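Local coordinates for alpha-hemoglobin-stabilizing protein (Homo sapiens, PDB 1Z8U) that acts as a chaperone that binds free alpha-hemoglobin and prevents its harmful aggregation and precipitation during erythroid cell development, at residues F47-N50 with Y51-Q55; V38-V41 with E42-N46. The protein carries 1 engineered substitution. All blocks are in the same frame, centred on the assembly; numbering follows the deposited sequence.

Contact 1 of 2, residues F47-N50 with Y51-Q55; sequences FYIN and YYRQQ
Y52 N donates a nearly straight hydrogen bond to Y48 O, 2.9 Å long with an angle of 169° at the hydrogen, and this is the firm i to i+4 rung in the final turns of helix 34-52. Around it the alpha-helical pattern slackens. Y51 N divides a weak bond between two carbonyls, F47 O at 3.0 Å and Y48 O of the same turn, while R53 N reaches I49 O only weakly. Y48 O therefore receives two backbone N-H groups, the longer of them poorly aligned. Q54 N bonds to Y51 O, three residues back, as the chain of this three-helix bundle runs on toward the next helix. On the flank, the side chains of N50 and R53 run alongside each other, with amide and guanidinium planes 27° apart. N50 ND2 and R53 NH2 lie 2.8 Å apart, but both are donors and form no hydrogen bond. I49 CG2 sits over one face of the same guanidinium, offset toward its rim and 4.0 Å from R53 NH1. Both Y48 and Y52 reach helix 5-23, Y52 OH bonding to the carboxylate of E17 and Y48 OH weakly to E17 O, while L74 of helix 60-86 packs on the Y48 side chain and L70 on Y52. F47 meets rings of aromatic and polar side chains of the other protein, and Y48, Y51 and Y52 also pack on its apolar side chains. Y51 holds CG opposite its backbone N (chi1 171°), which sets the edge of its ring against the face of Y52, with Y51 CD1 above the ring centre. The Y48 and Y52 side chains lie side by side, closest at Y48 CD2 and Y52 CE2, 4.1 Å apart.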
ATOM      1  N   PHE A  47      -4.030  -5.239   7.454  1.00 61.55           N
ATOM      2  CA  PHE A  47      -5.004  -4.733   6.498  1.00 59.04           C
ATOM      3  C   PHE A  47      -6.081  -5.765   6.154  1.00 57.90           C
ATOM      4  O   PHE A  47      -7.264  -5.489   6.310  1.00 56.96           O
ATOM      5  CB  PHE A  47      -4.261  -4.267   5.229  1.00 58.78           C
ATOM      6  CG  PHE A  47      -5.148  -4.081   4.035  1.00 55.71           C
ATOM      7  CD1 PHE A  47      -4.775  -4.600   2.798  1.00 53.58           C
ATOM      8  CD2 PHE A  47      -6.373  -3.422   4.151  1.00 54.81           C
ATOM      9  CE1 PHE A  47      -5.605  -4.475   1.691  1.00 54.91           C
ATOM     10  CE2 PHE A  47      -7.216  -3.290   3.052  1.00 56.84           C
ATOM     11  CZ  PHE A  47      -6.833  -3.817   1.816  1.00 56.41           C
ATOM     12  N   TYR A  48      -5.676  -6.941   5.674  1.00 60.64           N
ATOM     13  CA  TYR A  48      -6.629  -7.999   5.320  1.00 63.08           C
ATOM     14  C   TYR A  48      -7.464  -8.438   6.516  1.00 65.57           C
ATOM     15  O   TYR A  48      -8.672  -8.643   6.408  1.00 66.32           O
ATOM     16  CB  TYR A  48      -5.908  -9.223   4.754  1.00 60.10           C
ATOM     17  CG  TYR A  48      -5.608  -9.129   3.283  1.00 59.07           C
ATOM     18  CD1 TYR A  48      -4.845  -8.075   2.778  1.00 57.72           C
ATOM     19  CD2 TYR A  48      -6.071 -10.101   2.390  1.00 56.89           C
ATOM     20  CE1 TYR A  48      -4.545  -7.988   1.421  1.00 56.08           C
ATOM     21  CE2 TYR A  48      -5.774 -10.025   1.020  1.00 57.35           C
ATOM     22  CZ  TYR A  48      -5.004  -8.963   0.547  1.00 56.76           C
ATOM     23  OH  TYR A  48      -4.661  -8.886  -0.780  1.00 51.33           O
ATOM     24  N   ILE A  49      -6.819  -8.590   7.660  1.00 68.12           N
ATOM     25  CA  ILE A  49      -7.538  -9.004   8.847  1.00 72.17           C
ATOM     26  C   ILE A  49      -8.604  -7.975   9.192  1.00 74.47           C
ATOM     27  O   ILE A  49      -9.777  -8.313   9.316  1.00 76.26           O
ATOM     28  CB  ILE A  49      -6.581  -9.176  10.030  1.00 72.15           C
ATOM     29  CG1 ILE A  49      -5.695 -10.393   9.792  1.00 72.68           C
ATOM     30  CG2 ILE A  49      -7.357  -9.341  11.316  1.00 74.47           C
ATOM     31  CD1 ILE A  49      -4.598 -10.530  10.811  1.00 75.71           C
ATOM     32  N   ASN A  50      -8.199  -6.717   9.331  1.00 76.67           N
ATOM     33  CA  ASN A  50      -9.139  -5.659   9.672  1.00 77.52           C
ATOM     34  C   ASN A  50     -10.224  -5.525   8.617  1.00 76.02           C
ATOM     35  O   ASN A  50     -11.294  -4.986   8.886  1.00 75.31           O
ATOM     36  CB  ASN A  50      -8.407  -4.328   9.837  1.00 84.60           C
ATOM     37  CG  ASN A  50      -7.283  -4.396  10.872  1.00 92.13           C
ATOM     38  OD1 ASN A  50      -6.690  -3.373  11.230  1.00 95.86           O
ATOM     39  ND2 ASN A  50      -6.981  -5.604  11.350  1.00 95.37           N
ATOM     40  N   TYR A  51      -9.950  -6.023   7.414  1.00 74.22           N
ATOM     41  CA  TYR A  51     -10.930  -5.955   6.336  1.00 71.96           C
ATOM     42  C   TYR A  51     -11.985  -7.031   6.520  1.00 72.08           C
ATOM     43  O   TYR A  51     -13.167  -6.732   6.685  1.00 72.19           O
ATOM     44  CB  TYR A  51     -10.268  -6.146   4.963  1.00 69.48           C
ATOM     45  CG  TYR A  51     -11.269  -6.305   3.827  1.00 66.66           C
ATOM     46  CD1 TYR A  51     -11.364  -7.503   3.117  1.00 67.85           C
ATOM     47  CD2 TYR A  51     -12.132  -5.258   3.472  1.00 65.53           C
ATOM     48  CE1 TYR A  51     -12.295  -7.656   2.071  1.00 66.21           C
ATOM     49  CE2 TYR A  51     -13.060  -5.398   2.437  1.00 63.78           C
ATOM     50  CZ  TYR A  51     -13.136  -6.596   1.737  1.00 65.68           C
ATOM     51  OH  TYR A  51     -14.028  -6.727   0.689  1.00 64.09           O
ATOM     52  N   TYR A  52     -11.544  -8.285   6.476  1.00 72.51           N
ATOM     53  CA  TYR A  52     -12.432  -9.422   6.628  1.00 72.41           C
ATOM     54  C   TYR A  52     -13.034  -9.504   8.009  1.00 75.26           C
ATOM     55  O   TYR A  52     -13.864 -10.360   8.261  1.00 75.47           O
ATOM     56  CB  TYR A  52     -11.690 -10.719   6.323  1.00 68.80           C
ATOM     57  CG  TYR A  52     -11.452 -10.926   4.855  1.00 63.70           C
ATOM     58  CD1 TYR A  52     -12.523 -11.035   3.969  1.00 61.69           C
ATOM     59  CD2 TYR A  52     -10.160 -11.003   4.345  1.00 61.51           C
ATOM     60  CE1 TYR A  52     -12.316 -11.214   2.612  1.00 62.14           C
ATOM     61  CE2 TYR A  52      -9.937 -11.183   2.987  1.00 61.46           C
ATOM     62  CZ  TYR A  52     -11.018 -11.291   2.128  1.00 62.31           C
ATOM     63  OH  TYR A  52     -10.803 -11.509   0.791  1.00 65.38           O
ATOM     64  N   ARG A  53     -12.616  -8.617   8.905  1.00 78.99           N
ATOM     65  CA  ARG A  53     -13.159  -8.606  10.256  1.00 83.66           C
ATOM     66  C   ARG A  53     -14.616  -8.160  10.181  1.00 85.56           C
ATOM     67  O   ARG A  53     -15.404  -8.382  11.108  1.00 86.08           O
ATOM     68  CB  ARG A  53     -12.367  -7.652  11.140  1.00 83.92           C
ATOM     69  CG  ARG A  53     -12.805  -7.662  12.578  1.00 87.18           C
ATOM     70  CD  ARG A  53     -11.602  -7.801  13.481  1.00 93.35           C
ATOM     71  NE  ARG A  53     -10.647  -6.719  13.276  1.00 98.26           N
ATOM     72  CZ  ARG A  53      -9.434  -6.687  13.817  1.00100.78           C
ATOM     73  NH1 ARG A  53      -9.032  -7.686  14.595  1.00103.01           N
ATOM     74  NH2 ARG A  53      -8.628  -5.658  13.585  1.00101.80           N
ATOM     75  N   GLN A  54     -14.956  -7.534   9.057  1.00 87.93           N
ATOM     76  CA  GLN A  54     -16.306  -7.048   8.797  1.00 90.89           C
ATOM     77  C   GLN A  54     -17.007  -8.017   7.852  1.00 91.49           C
ATOM     78  O   GLN A  54     -18.200  -7.894   7.605  1.00 91.97           O
ATOM     79  CB  GLN A  54     -16.264  -5.662   8.140  1.00 92.55           C
ATOM     80  CG  GLN A  54     -15.338  -4.661   8.818  1.00 95.32           C
ATOM     81  CD  GLN A  54     -15.562  -4.582  10.317  1.00 97.28           C
ATOM     82  OE1 GLN A  54     -16.695  -4.447  10.780  1.00 98.05           O
ATOM     83  NE2 GLN A  54     -14.478  -4.659  11.084  1.00 99.17           N
ATOM     84  N   GLN A  55     -16.251  -8.976   7.327  1.00 93.45           N
ATOM     85  CA  GLN A  55     -16.790  -9.960   6.397  1.00 95.89           C
ATOM     86  C   GLN A  55     -17.111 -11.291   7.065  1.00 97.51           C
ATOM     87  O   GLN A  55     -17.998 -12.014   6.617  1.00 98.35           O
ATOM     88  CB  GLN A  55     -15.805 -10.180   5.251  1.00 95.76           C
ATOM     89  CG  GLN A  55     -15.441  -8.899   4.530  1.00 97.28           C
ATOM     90  CD  GLN A  55     -16.649  -8.211   3.920  1.00 97.31           C
ATOM     91  OE1 GLN A  55     -16.623  -7.009   3.657  1.00 98.53           O
ATOM     92  NE2 GLN A  55     -17.711  -8.972   3.682  1.00 97.72           N
TER

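Contact 2 of 2, residues V38-V41 with E42-N46; sequences VTVV and EDWMN
The middle turns of helix 34-52, a member of the antiparallel three-helix bundle of this chaperone, illustrate how regular i to i+4 spacing sorts side chains onto different faces. V40 and W44 are one turn apart and point the same way, and V40 CG1 lies over one face of the indole in a CH-pi contact, 3.3 Å from the centroid of the six-membered ring. Its nearest ring atom is W44 CZ2, at 3.2 Å. The valine sets this methyl anti to the backbone N (chi1 162°), bringing it over the ring. V41 crosses the indole obliquely, with CG2 4.1 Å from W44 CE3. With W44 cut back to an alanine, V40 CG1 is likely to lose its aromatic face, and a gap to open beside L21 of helix 5-23 and the partner protein. On the next face, V41 CG1 meets M45 CE at 3.4 Å; the methionine bends at chi3 (-96°), turning its methyl back along the helix, and its side chain also packs on F18 and L74. Four backbone bonds underlie this packing: E42 N to V38 O, D43 N to T39 O, W44 N to V40 O and M45 N to V41 O, the last at 2.8 Å. The T39 and D43 side chains run side by side, with T39 CG2 4.2 Å from D43 OD1. V41 and M45 thus face the bundle, T39, V40 and D43 the partner, and W44 touches both; on the partner side, ring and apolar packing is joined by a hydrogen bond from D43 OD1 to a polar side chain of the other protein.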
ATOM      1  N   VAL A  38       9.398  -6.214   6.283  1.00 53.65           N
ATOM      2  CA  VAL A  38       8.582  -6.954   7.236  1.00 53.48           C
ATOM      3  C   VAL A  38       7.415  -6.086   7.677  1.00 50.55           C
ATOM      4  O   VAL A  38       6.273  -6.534   7.722  1.00 50.24           O
ATOM      5  CB  VAL A  38       9.389  -7.380   8.482  1.00 54.65           C
ATOM      6  CG1 VAL A  38       8.443  -7.924   9.565  1.00 48.64           C
ATOM      7  CG2 VAL A  38      10.397  -8.442   8.089  1.00 56.02           C
ATOM      8  N   THR A  39       7.726  -4.841   8.014  1.00 50.73           N
ATOM      9  CA  THR A  39       6.723  -3.878   8.427  1.00 48.37           C
ATOM     10  C   THR A  39       5.668  -3.768   7.332  1.00 47.80           C
ATOM     11  O   THR A  39       4.475  -3.908   7.603  1.00 48.27           O
ATOM     12  CB  THR A  39       7.366  -2.504   8.670  1.00 50.36           C
ATOM     13  OG1 THR A  39       8.307  -2.608   9.745  1.00 50.16           O
ATOM     14  CG2 THR A  39       6.316  -1.465   9.036  1.00 52.45           C
ATOM     15  N   VAL A  40       6.105  -3.536   6.095  1.00 46.69           N
ATOM     16  CA  VAL A  40       5.171  -3.428   4.973  1.00 45.98           C
ATOM     17  C   VAL A  40       4.228  -4.617   4.941  1.00 48.28           C
ATOM     18  O   VAL A  40       3.011  -4.452   4.991  1.00 45.28           O
ATOM     19  CB  VAL A  40       5.901  -3.368   3.609  1.00 45.96           C
ATOM     20  CG1 VAL A  40       4.938  -3.703   2.499  1.00 45.16           C
ATOM     21  CG2 VAL A  40       6.458  -1.990   3.368  1.00 42.80           C
ATOM     22  N   VAL A  41       4.793  -5.824   4.864  1.00 54.41           N
ATOM     23  CA  VAL A  41       3.979  -7.043   4.814  1.00 55.35           C
ATOM     24  C   VAL A  41       3.041  -7.174   6.007  1.00 56.16           C
ATOM     25  O   VAL A  41       1.873  -7.518   5.836  1.00 56.97           O
ATOM     26  CB  VAL A  41       4.863  -8.321   4.697  1.00 57.36           C
ATOM     27  CG1 VAL A  41       3.981  -9.587   4.660  1.00 56.95           C
ATOM     28  CG2 VAL A  41       5.704  -8.252   3.430  1.00 56.38           C
ATOM     29  N   GLU A  42       3.521  -6.894   7.214  1.00 59.78           N
ATOM     30  CA  GLU A  42       2.632  -7.002   8.360  1.00 65.06           C
ATOM     31  C   GLU A  42       1.490  -6.007   8.232  1.00 64.36           C
ATOM     32  O   GLU A  42       0.376  -6.297   8.670  1.00 64.03           O
ATOM     33  CB  GLU A  42       3.375  -6.787   9.676  1.00 72.91           C
ATOM     34  CG  GLU A  42       3.168  -7.936  10.676  1.00 85.82           C
ATOM     35  CD  GLU A  42       1.758  -8.020  11.252  1.00 92.77           C
ATOM     36  OE1 GLU A  42       1.465  -8.999  11.980  1.00 95.90           O
ATOM     37  OE2 GLU A  42       0.948  -7.109  10.982  1.00 96.82           O
ATOM     38  N   ASP A  43       1.753  -4.841   7.633  1.00 61.88           N
ATOM     39  CA  ASP A  43       0.691  -3.853   7.435  1.00 59.37           C
ATOM     40  C   ASP A  43      -0.320  -4.436   6.454  1.00 58.22           C
ATOM     41  O   ASP A  43      -1.536  -4.303   6.633  1.00 55.30           O
ATOM     42  CB  ASP A  43       1.249  -2.539   6.890  1.00 61.40           C
ATOM     43  CG  ASP A  43       1.877  -1.676   7.972  1.00 62.01           C
ATOM     44  OD1 ASP A  43       2.472  -0.637   7.631  1.00 64.21           O
ATOM     45  OD2 ASP A  43       1.773  -2.023   9.164  1.00 64.02           O
ATOM     46  N   TRP A  44       0.185  -5.103   5.423  1.00 58.24           N
ATOM     47  CA  TRP A  44      -0.686  -5.731   4.441  1.00 60.53           C
ATOM     48  C   TRP A  44      -1.535  -6.813   5.095  1.00 60.96           C
ATOM     49  O   TRP A  44      -2.697  -6.990   4.735  1.00 59.83           O
ATOM     50  CB  TRP A  44       0.127  -6.347   3.310  1.00 60.70           C
ATOM     51  CG  TRP A  44       0.796  -5.337   2.436  1.00 63.40           C
ATOM     52  CD1 TRP A  44       0.461  -4.020   2.293  1.00 62.44           C
ATOM     53  CD2 TRP A  44       1.872  -5.580   1.524  1.00 64.41           C
ATOM     54  NE1 TRP A  44       1.261  -3.430   1.346  1.00 64.37           N
ATOM     55  CE2 TRP A  44       2.137  -4.365   0.858  1.00 64.47           C
ATOM     56  CE3 TRP A  44       2.637  -6.711   1.201  1.00 64.76           C
ATOM     57  CZ2 TRP A  44       3.139  -4.248  -0.114  1.00 66.47           C
ATOM     58  CZ3 TRP A  44       3.630  -6.594   0.237  1.00 65.80           C
ATOM     59  CH2 TRP A  44       3.872  -5.371  -0.410  1.00 65.21           C
ATOM     60  N   MET A  45      -0.968  -7.542   6.053  1.00 61.20           N
ATOM     61  CA  MET A  45      -1.748  -8.581   6.726  1.00 63.34           C
ATOM     62  C   MET A  45      -2.730  -7.958   7.712  1.00 61.16           C
ATOM     63  O   MET A  45      -3.896  -8.339   7.751  1.00 58.60           O
ATOM     64  CB  MET A  45      -0.827  -9.601   7.415  1.00 63.98           C
ATOM     65  CG  MET A  45      -0.089 -10.467   6.404  1.00 64.82           C
ATOM     66  SD  MET A  45       0.828 -11.838   7.106  1.00 66.18           S
ATOM     67  CE  MET A  45       2.465 -11.136   7.218  1.00 67.15           C
ATOM     68  N   ASN A  46      -2.272  -6.987   8.496  1.00 61.52           N
ATOM     69  CA  ASN A  46      -3.174  -6.314   9.425  1.00 61.72           C
ATOM     70  C   ASN A  46      -4.359  -5.863   8.580  1.00 61.42           C
ATOM     71  O   ASN A  46      -5.517  -6.090   8.920  1.00 60.28           O
ATOM     72  CB  ASN A  46      -2.490  -5.094  10.057  1.00 61.10           C
ATOM     73  CG  ASN A  46      -1.485  -5.476  11.131  1.00 63.91           C
ATOM     74  OD1 ASN A  46      -0.765  -4.625  11.661  1.00 66.24           O
ATOM     75  ND2 ASN A  46      -1.436  -6.759  11.464  1.00 65.07           N
TER

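In the fold
Contacts 1 and 2 follow one another along helix 34-52, their centres about 13 Å apart. Both are partly buried: contact 2, nearer the centre of the chain, has four buried residues and none exposed, contact 1 three buried and one exposed. Contact 2 keeps sound i to i+4 backbone bonding throughout; in contact 1 the pattern weakens as the helix gives way to a loop. Both rest on helices 5-23 and 60-86, with different chemistry: valine and methionine methyls with one indole in residues 38-46, two phenols in residues 47-55, Y52 bonded to the E17 carboxylate and Y48 weakly to E17 O. Each also offers aromatic groups to the other protein, so one helix serves both.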